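Side-chain contact in LEOA (Escherichia coli, PDB 4AUR), which probably acts as a bacterial dynamin, a GTP-hydrolysing protein with a long helical stalk, linked to the heat-labile toxin of enterotoxigenic strains: residues R344-D347 with L348-R352. Residues are numbered along the deposited sequence; the frame is centred on the assembly and turned at random.
Sequences RPLD and LDDIR
The carboxylate of Asp347 has OD2 of Asp350 over one face, while the backbone N of Asp349 meets its OD1 from that same side; the two carboxylate planes are turned 62° apart. Asp349 N lies on the anti side of Asp347 OD1, 3.1 Å away and well out of the carboxylate plane, closing an Asx turn. Asp347 can reach it because its chi1 of 77° sets CG between the backbone N and the carbonyl carbon, swinging the acid forward over the start of the next turn. Asp350 is used differently: its OD2 takes the backbone N-H of Asp347 through the anti lone pair, at 2.7 Å and with a bent N-H...O angle of 141°. A third bond, from Asp350 N to Asp347 O at 2.7 Å, makes a beta turn around Leu348 and Asp349, so Asp347 and Asp350 are tied twice, once by each backbone N. The two acids lie close together, with Asp349 adding a third; their charges would tend to repel, perhaps raising the pKa of one, while the bound N-H groups would offset this in part. On the apolar side, Leu346 lays CB against Asp350 CB at 3.8 Å, and its CD2 reaches the same atom at 3.9 Å. The bend links the end of helix 275-343 to helix 351-359, far from the nucleotide-binding sheet. Lys500 of helix 489-518 binds the carbonyl of Arg344, Leu348 touches Trp469 in a loop, and Arg352 pairs with Asp356 within helix 351-359.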
# COMPACT_ATOMS: atom_id res chain seq x y z
N ARG A 344 -7.27 -46.82 -58.16
CA ARG A 344 -6.63 -46.89 -59.47
C ARG A 344 -6.34 -48.31 -59.99
O ARG A 344 -6.32 -48.50 -61.21
CB ARG A 344 -5.40 -45.97 -59.56
CG ARG A 344 -4.14 -46.42 -58.80
CD ARG A 344 -2.98 -45.45 -59.08
NE ARG A 344 -3.33 -44.03 -58.83
CZ ARG A 344 -3.16 -43.36 -57.69
NH1 ARG A 344 -2.59 -43.93 -56.61
NH2 ARG A 344 -3.54 -42.09 -57.62
N PRO A 345 -6.17 -49.30 -59.10
CA PRO A 345 -5.90 -50.64 -59.61
C PRO A 345 -7.13 -51.52 -59.87
O PRO A 345 -7.00 -52.64 -60.30
CB PRO A 345 -5.02 -51.27 -58.52
CG PRO A 345 -4.93 -50.28 -57.39
CD PRO A 345 -5.97 -49.25 -57.64
N LEU A 346 -8.32 -51.02 -59.62
CA LEU A 346 -9.50 -51.88 -59.58
C LEU A 346 -10.03 -52.27 -60.95
O LEU A 346 -10.18 -51.42 -61.81
CB LEU A 346 -10.62 -51.18 -58.81
CG LEU A 346 -10.39 -50.77 -57.35
CD1 LEU A 346 -11.69 -50.27 -56.78
CD2 LEU A 346 -9.84 -51.90 -56.50
N ASP A 347 -10.37 -53.56 -61.14
CA ASP A 347 -11.04 -54.03 -62.36
C ASP A 347 -12.54 -53.98 -62.13
O ASP A 347 -12.96 -53.95 -60.99
CB ASP A 347 -10.51 -55.42 -62.84
CG ASP A 347 -11.04 -56.64 -62.02
OD1 ASP A 347 -12.25 -56.99 -62.14
OD2 ASP A 347 -10.24 -57.29 -61.32
N LEU A 348 -13.34 -53.97 -63.18
CA LEU A 348 -14.78 -53.69 -63.04
C LEU A 348 -15.55 -54.52 -62.02
O LEU A 348 -16.61 -54.11 -61.56
CB LEU A 348 -15.50 -53.83 -64.37
CG LEU A 348 -15.14 -52.83 -65.47
CD1 LEU A 348 -14.40 -53.55 -66.60
CD2 LEU A 348 -16.39 -52.14 -65.99
N ASP A 349 -15.07 -55.72 -61.70
CA ASP A 349 -15.74 -56.54 -60.70
C ASP A 349 -15.54 -55.92 -59.32
O ASP A 349 -16.41 -56.01 -58.45
CB ASP A 349 -15.20 -57.98 -60.73
CG ASP A 349 -15.67 -58.76 -61.95
OD1 ASP A 349 -16.89 -58.77 -62.25
OD2 ASP A 349 -14.80 -59.37 -62.63
N ASP A 350 -14.39 -55.27 -59.15
CA ASP A 350 -13.97 -54.73 -57.87
C ASP A 350 -14.73 -53.52 -57.41
O ASP A 350 -14.58 -53.12 -56.26
CB ASP A 350 -12.52 -54.32 -57.95
CG ASP A 350 -11.60 -55.47 -58.20
OD1 ASP A 350 -11.51 -56.36 -57.32
OD2 ASP A 350 -10.98 -55.47 -59.27
N ILE A 351 -15.55 -52.96 -58.29
CA ILE A 351 -16.10 -51.62 -58.13
C ILE A 351 -17.15 -51.55 -57.06
O ILE A 351 -17.11 -50.68 -56.21
CB ILE A 351 -16.74 -51.13 -59.45
CG1 ILE A 351 -15.71 -50.98 -60.55
CG2 ILE A 351 -17.39 -49.78 -59.27
CD1 ILE A 351 -14.68 -49.89 -60.30
N ARG A 352 -18.11 -52.46 -57.12
CA ARG A 352 -19.20 -52.47 -56.18
C ARG A 352 -18.65 -52.72 -54.80
O ARG A 352 -18.93 -51.96 -53.89
CB ARG A 352 -20.26 -53.51 -56.59
CG ARG A 352 -21.32 -53.82 -55.55
CD ARG A 352 -22.08 -52.61 -55.02
NE ARG A 352 -23.07 -53.09 -54.05
CZ ARG A 352 -24.31 -53.48 -54.33
NH1 ARG A 352 -24.79 -53.45 -55.57
NH2 ARG A 352 -25.09 -53.91 -53.35